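Local coordinates for protein alpha-glucosidase (Bacteroides thetaiotaomicron, PDB 5XFM) that hydrolyses glycosidic bonds as a calcium-containing family 97 glycoside hydrolase with both beta-L-arabinopyranosidase and alpha-galactosidase activity, at residues A135-K140 and F252-A257; V315-F320 and A530-N535; D332-T337 and I371-V376. The protein carries 1 engineered substitution. All coordinates share one frame; numbering follows the deposited sequence.

Contact 1 of 3, residues A135-K140 and F252-A257; sequences ASVTVK and FALPGA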
loop_
_atom_site.group_PDB
_atom_site.type_symbol
_atom_site.label_atom_id
_atom_site.label_comp_id
_atom_site.label_asym_id
_atom_site.label_seq_id
_atom_site.Cartn_x
_atom_site.Cartn_y
_atom_site.Cartn_z
ATOM N N ALA A 135 23.557 7.500 24.796
ATOM C CA ALA A 135 22.825 8.480 23.996
ATOM C C ALA A 135 22.324 7.858 22.692
ATOM O O ALA A 135 21.632 8.501 21.908
ATOM C CB ALA A 135 23.699 9.694 23.708
ATOM N N SER A 136 22.649 6.590 22.475
ATOM C CA SER A 136 22.192 5.915 21.271
ATOM C C SER A 136 22.047 4.427 21.498
ATOM O O SER A 136 22.636 3.862 22.416
ATOM C CB SER A 136 23.147 6.180 20.103
ATOM O OG SER A 136 24.469 5.756 20.400
ATOM N N VAL A 137 21.289 3.785 20.622
ATOM C CA VAL A 137 20.956 2.391 20.814
ATOM C C VAL A 137 20.922 1.644 19.486
ATOM O O VAL A 137 20.603 2.212 18.438
ATOM C CB VAL A 137 19.587 2.249 21.531
ATOM C CG1 VAL A 137 18.467 2.819 20.681
ATOM C CG2 VAL A 137 19.295 0.818 21.858
ATOM N N THR A 138 21.292 0.371 19.545
ATOM C CA THR A 138 21.072 -0.561 18.454
ATOM C C THR A 138 20.122 -1.645 18.940
ATOM O O THR A 138 20.440 -2.375 19.875
ATOM C CB THR A 138 22.384 -1.207 17.983
ATOM O OG1 THR A 138 23.302 -0.191 17.560
ATOM C CG2 THR A 138 22.128 -2.167 16.832
ATOM N N VAL A 139 18.956 -1.754 18.314
ATOM C CA VAL A 139 18.017 -2.813 18.674
ATOM C C VAL A 139 18.382 -4.089 17.932
ATOM O O VAL A 139 18.194 -4.188 16.718
ATOM C CB VAL A 139 16.554 -2.433 18.362
ATOM C CG1 VAL A 139 15.624 -3.595 18.682
ATOM C CG2 VAL A 139 16.149 -1.191 19.139
ATOM N N LYS A 140 18.920 -5.057 18.667
ATOM C CA LYS A 140 19.385 -6.304 18.075
ATOM C C LYS A 140 18.215 -7.121 17.542
ATOM O O LYS A 140 18.336 -7.781 16.507
ATOM C CB LYS A 140 20.165 -7.143 19.094
ATOM C CG LYS A 140 21.425 -6.498 19.651
ATOM C CD LYS A 140 22.152 -7.446 20.600
ATOM C CE LYS A 140 23.278 -6.739 21.348
ATOM N NZ LYS A 140 24.379 -6.289 20.447
ATOM N N PHE A 252 19.371 4.106 16.589
ATOM C CA PHE A 252 18.875 5.478 16.667
ATOM C C PHE A 252 19.289 6.197 17.946
ATOM O O PHE A 252 19.892 5.607 18.843
ATOM C CB PHE A 252 17.348 5.512 16.510
ATOM C CG PHE A 252 16.622 4.506 17.351
ATOM C CD1 PHE A 252 16.385 3.222 16.871
ATOM C CD2 PHE A 252 16.163 4.843 18.612
ATOM C CE1 PHE A 252 15.709 2.296 17.637
ATOM C CE2 PHE A 252 15.485 3.921 19.388
ATOM C CZ PHE A 252 15.257 2.646 18.899
ATOM N N ALA A 253 18.998 7.495 17.993
ATOM C CA ALA A 253 19.349 8.331 19.135
ATOM C C ALA A 253 18.417 8.118 20.331
ATOM O O ALA A 253 17.233 7.826 20.162
ATOM C CB ALA A 253 19.338 9.791 18.724
ATOM N N LEU A 254 18.956 8.281 21.535
ATOM C CA LEU A 254 18.134 8.273 22.747
ATOM C C LEU A 254 17.938 9.701 23.235
ATOM O O LEU A 254 18.886 10.482 23.237
ATOM C CB LEU A 254 18.767 7.434 23.857
ATOM C CG LEU A 254 18.986 5.947 23.600
ATOM C CD1 LEU A 254 19.742 5.339 24.766
ATOM C CD2 LEU A 254 17.678 5.228 23.343
ATOM N N PRO A 255 16.713 10.048 23.668
ATOM C CA PRO A 255 15.532 9.173 23.689
ATOM C C PRO A 255 14.944 8.933 22.298
ATOM O O PRO A 255 14.924 9.846 21.472
ATOM C CB PRO A 255 14.547 9.941 24.580
ATOM C CG PRO A 255 14.941 11.370 24.425
ATOM C CD PRO A 255 16.441 11.358 24.292
ATOM N N GLY A 256 14.484 7.709 22.052
ATOM C CA GLY A 256 13.927 7.334 20.761
ATOM C C GLY A 256 12.769 6.350 20.847
ATOM O O GLY A 256 12.263 6.061 21.937
ATOM N N ALA A 257 12.345 5.833 19.693
ATOM C CA ALA A 257 11.203 4.926 19.641
ATOM C C ALA A 257 11.259 3.966 18.447
ATOM O O ALA A 257 12.000 4.190 17.487
ATOM C CB ALA A 257 9.896 5.730 19.605
#

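Contact 2 of 3, residues V315-F320 and A530-N535; sequences VRYIDF and ALAPNN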
loop_
_atom_site.group_PDB
_atom_site.type_symbol
_atom_site.label_atom_id
_atom_site.label_comp_id
_atom_site.label_asym_id
_atom_site.label_seq_id
_atom_site.Cartn_x
_atom_site.Cartn_y
_atom_site.Cartn_z
ATOM N N VAL A 315 6.169 11.090 -28.405
ATOM C CA VAL A 315 5.324 12.125 -28.993
ATOM C C VAL A 315 3.902 11.588 -29.126
ATOM O O VAL A 315 2.927 12.268 -28.804
ATOM C CB VAL A 315 5.834 12.591 -30.374
ATOM C CG1 VAL A 315 4.761 13.413 -31.098
ATOM C CG2 VAL A 315 7.113 13.399 -30.229
ATOM N N ARG A 316 3.799 10.354 -29.600
ATOM C CA ARG A 316 2.511 9.685 -29.738
ATOM C C ARG A 316 1.750 9.623 -28.415
ATOM O O ARG A 316 0.561 9.940 -28.368
ATOM C CB ARG A 316 2.718 8.273 -30.298
ATOM C CG ARG A 316 2.769 8.233 -31.812
ATOM C CD ARG A 316 3.053 6.840 -32.340
ATOM N NE ARG A 316 3.175 6.851 -33.795
ATOM C CZ ARG A 316 4.332 6.744 -34.441
ATOM N NH1 ARG A 316 5.464 6.610 -33.759
ATOM N NH2 ARG A 316 4.358 6.769 -35.769
ATOM N N TYR A 317 2.427 9.227 -27.341
ATOM C CA TYR A 317 1.752 9.091 -26.049
ATOM C C TYR A 317 1.475 10.432 -25.374
ATOM O O TYR A 317 0.530 10.560 -24.593
ATOM C CB TYR A 317 2.561 8.175 -25.129
ATOM C CG TYR A 317 2.080 6.747 -25.215
ATOM C CD1 TYR A 317 2.404 5.962 -26.311
ATOM C CD2 TYR A 317 1.299 6.186 -24.211
ATOM C CE1 TYR A 317 1.968 4.661 -26.414
ATOM C CE2 TYR A 317 0.855 4.877 -24.307
ATOM C CZ TYR A 317 1.199 4.120 -25.413
ATOM O OH TYR A 317 0.778 2.817 -25.538
ATOM N N ILE A 318 2.302 11.426 -25.671
ATOM C CA ILE A 318 2.038 12.790 -25.236
ATOM C C ILE A 318 0.764 13.311 -25.907
ATOM O O ILE A 318 -0.104 13.908 -25.258
ATOM C CB ILE A 318 3.237 13.707 -25.558
ATOM C CG1 ILE A 318 4.379 13.438 -24.572
ATOM C CG2 ILE A 318 2.834 15.166 -25.514
ATOM C CD1 ILE A 318 5.692 14.066 -24.969
ATOM N N ASP A 319 0.658 13.064 -27.210
ATOM C CA ASP A 319 -0.533 13.409 -27.981
ATOM C C ASP A 319 -1.763 12.697 -27.441
ATOM O O ASP A 319 -2.841 13.280 -27.356
ATOM C CB ASP A 319 -0.347 13.052 -29.462
ATOM C CG ASP A 319 0.559 14.024 -30.196
ATOM O OD1 ASP A 319 0.806 15.134 -29.678
ATOM O OD2 ASP A 319 1.027 13.672 -31.300
ATOM N N PHE A 320 -1.589 11.425 -27.096
ATOM C CA PHE A 320 -2.669 10.606 -26.558
ATOM C C PHE A 320 -3.123 11.167 -25.212
ATOM O O PHE A 320 -4.315 11.244 -24.935
ATOM C CB PHE A 320 -2.221 9.142 -26.430
ATOM C CG PHE A 320 -3.290 8.218 -25.918
ATOM C CD1 PHE A 320 -4.569 8.255 -26.444
ATOM C CD2 PHE A 320 -3.014 7.304 -24.916
ATOM C CE1 PHE A 320 -5.557 7.401 -25.975
ATOM C CE2 PHE A 320 -4.002 6.452 -24.439
ATOM C CZ PHE A 320 -5.274 6.504 -24.971
ATOM N N ALA A 530 -2.919 1.639 -18.074
ATOM C CA ALA A 530 -2.342 0.905 -19.190
ATOM C C ALA A 530 -3.130 1.088 -20.492
ATOM O O ALA A 530 -3.323 0.139 -21.245
ATOM C CB ALA A 530 -2.254 -0.565 -18.838
ATOM N N LEU A 531 -3.559 2.314 -20.766
ATOM C CA LEU A 531 -4.218 2.613 -22.029
ATOM C C LEU A 531 -3.187 2.755 -23.148
ATOM O O LEU A 531 -1.992 2.891 -22.891
ATOM C CB LEU A 531 -5.057 3.887 -21.916
ATOM C CG LEU A 531 -6.218 3.856 -20.929
ATOM C CD1 LEU A 531 -6.965 5.176 -20.934
ATOM C CD2 LEU A 531 -7.146 2.706 -21.245
ATOM N N ALA A 532 -3.659 2.713 -24.388
ATOM C CA ALA A 532 -2.802 2.941 -25.553
ATOM C C ALA A 532 -3.595 3.696 -26.628
ATOM O O ALA A 532 -4.822 3.619 -26.653
ATOM C CB ALA A 532 -2.269 1.633 -26.078
ATOM N N PRO A 533 -2.903 4.441 -27.505
ATOM C CA PRO A 533 -3.593 5.266 -28.509
ATOM C C PRO A 533 -4.627 4.507 -29.348
ATOM O O PRO A 533 -5.719 5.027 -29.612
ATOM C CB PRO A 533 -2.449 5.766 -29.397
ATOM C CG PRO A 533 -1.241 5.719 -28.540
ATOM C CD PRO A 533 -1.445 4.655 -27.507
ATOM N N ASN A 534 -4.293 3.281 -29.736
ATOM C CA ASN A 534 -5.201 2.445 -30.517
ATOM C C ASN A 534 -6.545 2.201 -29.830
ATOM O O ASN A 534 -7.523 1.845 -30.490
ATOM C CB ASN A 534 -4.531 1.111 -30.844
ATOM C CG ASN A 534 -4.055 0.382 -29.609
ATOM O OD1 ASN A 534 -3.023 0.724 -29.037
ATOM N ND2 ASN A 534 -4.795 -0.638 -29.201
ATOM N N ASN A 535 -6.597 2.392 -28.509
ATOM C CA ASN A 535 -7.839 2.205 -27.769
ATOM C C ASN A 535 -8.900 3.222 -28.174
ATOM O O ASN A 535 -10.096 2.992 -27.992
ATOM C CB ASN A 535 -7.603 2.276 -26.264
ATOM C CG ASN A 535 -6.751 1.132 -25.754
ATOM O OD1 ASN A 535 -6.181 1.209 -24.665
ATOM N ND2 ASN A 535 -6.633 0.070 -26.556
HETATM O O HOH W 1 0.377 1.440 -23.059
#

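Contact 3 of 3, residues D332-T337 and I371-V376; sequences DNWWDT and IEQGPV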
loop_
_atom_site.group_PDB
_atom_site.type_symbol
_atom_site.label_atom_id
_atom_site.label_comp_id
_atom_site.label_asym_id
_atom_site.label_seq_id
_atom_site.Cartn_x
_atom_site.Cartn_y
_atom_site.Cartn_z
ATOM N N ASP A 332 9.467 5.873 -19.509
ATOM C CA ASP A 332 10.001 4.802 -18.666
ATOM C C ASP A 332 11.494 4.562 -18.916
ATOM O O ASP A 332 12.174 5.420 -19.478
ATOM C CB ASP A 332 9.200 3.519 -18.891
ATOM C CG ASP A 332 8.992 2.718 -17.603
ATOM O OD1 ASP A 332 9.928 2.041 -17.120
ATOM O OD2 ASP A 332 7.864 2.769 -17.076
ATOM N N ASN A 333 11.999 3.402 -18.490
ATOM C CA ASN A 333 13.433 3.092 -18.556
ATOM C C ASN A 333 14.064 3.209 -19.954
ATOM O O ASN A 333 13.358 3.150 -20.954
ATOM C CB ASN A 333 13.684 1.678 -18.025
ATOM C CG ASN A 333 12.886 0.616 -18.774
ATOM O OD1 ASN A 333 12.381 0.846 -19.873
ATOM N ND2 ASN A 333 12.788 -0.561 -18.181
ATOM N N TRP A 334 15.391 3.375 -19.971
ATOM C CA TRP A 334 16.257 3.545 -21.152
ATOM C C TRP A 334 16.247 4.936 -21.796
ATOM O O TRP A 334 16.987 5.160 -22.757
ATOM C CB TRP A 334 15.935 2.523 -22.258
ATOM C CG TRP A 334 16.125 1.097 -21.875
ATOM C CD1 TRP A 334 15.151 0.147 -21.748
ATOM C CD2 TRP A 334 17.359 0.451 -21.550
ATOM N NE1 TRP A 334 15.705 -1.052 -21.379
ATOM C CE2 TRP A 334 17.059 -0.893 -21.246
ATOM C CE3 TRP A 334 18.688 0.877 -21.487
ATOM C CZ2 TRP A 334 18.041 -1.816 -20.887
ATOM C CZ3 TRP A 334 19.663 -0.041 -21.127
ATOM C CH2 TRP A 334 19.333 -1.373 -20.830
ATOM N N TRP A 335 15.438 5.865 -21.296
ATOM C CA TRP A 335 15.275 7.143 -22.001
ATOM C C TRP A 335 16.556 7.978 -22.074
ATOM O O TRP A 335 16.779 8.704 -23.048
ATOM C CB TRP A 335 14.156 7.983 -21.369
ATOM C CG TRP A 335 14.432 8.511 -19.988
ATOM C CD1 TRP A 335 13.992 7.983 -18.807
ATOM C CD2 TRP A 335 15.177 9.692 -19.644
ATOM N NE1 TRP A 335 14.430 8.748 -17.755
ATOM C CE2 TRP A 335 15.158 9.801 -18.240
ATOM C CE3 TRP A 335 15.866 10.656 -20.385
ATOM C CZ2 TRP A 335 15.800 10.836 -17.564
ATOM C CZ3 TRP A 335 16.507 11.680 -19.712
ATOM C CH2 TRP A 335 16.470 11.763 -18.315
ATOM N N ASP A 336 17.407 7.870 -21.062
ATOM C CA ASP A 336 18.608 8.699 -21.029
ATOM C C ASP A 336 19.599 8.294 -22.102
ATOM O O ASP A 336 20.431 9.092 -22.523
ATOM C CB ASP A 336 19.287 8.616 -19.666
ATOM C CG ASP A 336 19.855 7.242 -19.398
ATOM O OD1 ASP A 336 19.099 6.263 -19.540
ATOM O OD2 ASP A 336 21.060 7.135 -19.087
ATOM N N THR A 337 19.508 7.043 -22.533
ATOM C CA THR A 337 20.451 6.498 -23.495
ATOM C C THR A 337 19.872 6.382 -24.915
ATOM O O THR A 337 20.618 6.375 -25.895
ATOM C CB THR A 337 20.967 5.127 -23.003
ATOM O OG1 THR A 337 22.255 4.860 -23.567
ATOM C CG2 THR A 337 20.003 4.015 -23.361
ATOM N N ILE A 371 21.311 -3.937 -12.363
ATOM C CA ILE A 371 20.469 -3.172 -13.273
ATOM C C ILE A 371 21.304 -2.340 -14.259
ATOM O O ILE A 371 22.229 -1.628 -13.855
ATOM C CB ILE A 371 19.516 -2.254 -12.480
ATOM C CG1 ILE A 371 18.454 -3.106 -11.781
ATOM C CG2 ILE A 371 18.870 -1.220 -13.385
ATOM C CD1 ILE A 371 17.558 -3.876 -12.742
ATOM N N GLU A 372 20.983 -2.443 -15.549
ATOM C CA GLU A 372 21.629 -1.626 -16.578
ATOM C C GLU A 372 20.702 -0.550 -17.097
ATOM O O GLU A 372 21.140 0.525 -17.501
ATOM C CB GLU A 372 22.142 -2.470 -17.737
ATOM C CG GLU A 372 23.488 -3.122 -17.412
ATOM C CD GLU A 372 24.030 -4.014 -18.516
ATOM O OE1 GLU A 372 25.174 -3.775 -18.959
ATOM O OE2 GLU A 372 23.328 -4.964 -18.921
ATOM N N GLN A 373 19.412 -0.858 -17.121
ATOM C CA GLN A 373 18.415 0.119 -17.563
ATOM C C GLN A 373 18.511 1.517 -16.875
ATOM O O GLN A 373 18.514 1.664 -15.652
ATOM C CB GLN A 373 17.017 -0.500 -17.445
ATOM C CG GLN A 373 16.895 -1.870 -16.812
ATOM C CD GLN A 373 15.431 -2.135 -16.551
ATOM O OE1 GLN A 373 14.540 -1.847 -17.381
ATOM N NE2 GLN A 373 15.181 -2.817 -15.462
ATOM N N GLY A 374 18.598 2.551 -17.707
ATOM C CA GLY A 374 18.978 3.857 -17.215
ATOM C C GLY A 374 17.846 4.853 -17.229
ATOM O O GLY A 374 16.766 4.558 -17.728
ATOM N N PRO A 375 18.100 6.048 -16.681
ATOM C CA PRO A 375 19.426 6.371 -16.136
ATOM C C PRO A 375 19.715 5.726 -14.772
ATOM O O PRO A 375 18.851 5.728 -13.892
ATOM C CB PRO A 375 19.386 7.896 -16.012
ATOM C CG PRO A 375 17.942 8.235 -15.902
ATOM C CD PRO A 375 17.174 7.190 -16.644
ATOM N N VAL A 376 20.923 5.181 -14.625
ATOM C CA VAL A 376 21.401 4.635 -13.356
ATOM C C VAL A 376 22.377 5.627 -12.723
ATOM O O VAL A 376 22.926 6.482 -13.422
ATOM C CB VAL A 376 22.106 3.257 -13.523
ATOM C CG1 VAL A 376 21.094 2.148 -13.821
ATOM C CG2 VAL A 376 23.191 3.322 -14.598
HETATM O O HOH W 2 22.302 5.264 -17.834
#

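Contact 1 of 3, residues A135-K140 and F252-A257
Residues 136-137 and 252-253 run antiparallel as neighbouring strands, with Val137 and Phe252 forming a hydrogen-bonded pair whose N-to-O distances are both 2.9 Å (Val137 N to Phe252 O, Phe252 N to Val137 O). Ser136 and Ala253 make the adjacent non-hydrogen-bonded pair, and beyond it Leu254 N reaches Ala135 O at 2.7 Å in a nearly straight bond whose donor sits above the carbonyl plane. On the face carrying Val137 and Phe252, Val137 CG1 lies over one face of the Phe252 ring, 3.7 Å from its centroid, in a CH-pi contact. Here the short strand 251-253 joins strand 136-147, and Leu128 of strand 121-128, from a second antiparallel sheet, packs against Val137, Phe252 and Leu254, consistent with the beta-sandwich of a galactose mutarotase-like N-terminal domain. Phe252 carries its CG between its own N and carbonyl carbon (chi1 47°), which turns the ring alongside the Val137 side chain. Val139 CG2 meets the ring obliquely, 3.8 Å from Phe252 CE1. An alanine at Phe252 would lose the ring and is likely to leave a gap beside both valines, with Val137 CG1 deprived of its aromatic face. Leu254 CD2 touches Val137 CG1 at 3.7 Å.

Contact 2 of 3, residues V315-F320 and A530-N535
Phe320 and Pro533 bury the most surface in this contact, followed by Tyr317, and together they pack helix 311-324 against the loop that follows strand 526-528. Both elements belong to the TIM-barrel-like catalytic region, where strand 526-528 lies beside strand 295-299 in the parallel sheet; the contact thus joins a helix that follows the first barrel strand, 295-299, to the loop leaving the last, 526-528.

The Phe320 side chain leaves the helix with CG anti to the backbone N (chi1 -178°), which carries the ring out to the loop. One of its faces receives Pro533 CA, which stands 3.8 Å from the ring centroid and only 11° off the ring normal, a well-centred CH-pi contact. The peptide carbon of Ala532 covers the same face nearer the rim, while Leu531 CB meets the ring at its edge, 3.7 Å from Phe320 CE2.

Pro533 is shared between the two aromatic residues. Its CD atom comes over a face of the Tyr317 ring, 3.4 Å from Tyr317 CZ, and the proline side chain crosses each aromatic side chain at about a right angle. Trp304 of helix 300-304 adds an edge-to-face partner to Tyr317 and also touches Ala532 and Pro533. The loop bends in a type I beta turn from Ala532 to Asn535, closed by the bond from Asn535 N to Ala532 O; Asn535 OD1 also accepts from Ala532 N, the donor well above the amide carbonyl plane.

The polar end of Tyr317 is met by water: a single molecule accepts from Tyr317 OH at 2.9 Å and donates to Leu531 O at 2.8 Å.

Contact 3 of 3, residues D332-T337 and I371-V376
Asn333 sets its CA 3.7 Å from Gly374 O, at the start of the loop that follows strand 328-331 of the TIM-barrel-like region, and its CB lies against Gln373 CB, 4.0 Å away; the amide end of Gln373 is doubtful. Just before it, Asp332 OD1 accepts from Asn333 N at 2.8 Å, within the type II turn from Asp332 to Trp335.

Trp334, at the N-cap position of helix 335-338, makes the direct backbone link: its N donates to Gly374 O at 2.9 Å, with an angle of 144° at the hydrogen. Its CB points away from the 371-376 segment, but CG sits beside the backbone N (chi1 -61°), and this brings the indole back across the Gln373 backbone. Gln373 CA stands over the six-membered ring, 3.7 Å from its centroid and 10° off the normal, and Gln373 CB touches the same ring system. Arg338 adds a cation-pi contact to this indole.

Pro375 CD lies against the Trp335 indole, 3.3 Å from Trp335 NE1. The N-H itself is used elsewhere, bonded to Trp361 O of strand 357-363.

Asp336 directs its carboxylate at the Gly374-Pro375 peptide, which is cis. Asp336 OD1 comes 3.0 Å from Pro375 N, which has no hydrogen to give, while Asp336 OD2 accepts a hydrogen bond from a water at 2.6 Å.

With one direct backbone hydrogen bond between the segments, the contact relies largely on aromatic and proline surfaces. The nearby acceptor Gly374 O would probably be unfavourable to Asp336 OD1, a cost that the start of helix 335-338 and the water at Asp336 OD2 would probably offset in part.

In the fold
The three contacts spread over two regions of the enzyme. Contact 1 lies in the N-terminal beta region, its centre about 51 Å from that of contact 2 and about 39 Å from that of contact 3. Contacts 2 and 3 share the catalytic-barrel region, their centres about 21 Å apart and their nearest atoms about 9 Å, without touching; both segments of contact 3 fall in sequence between those of contact 2. Contact 3 is near the metal site: the Gln373 side chain is about 8 Å from the calcium ion bound by Glu174, Glu452 and Glu458. Glu174 comes from the N-terminal region and the other two from the barrel region, so the ion is coordinated from both.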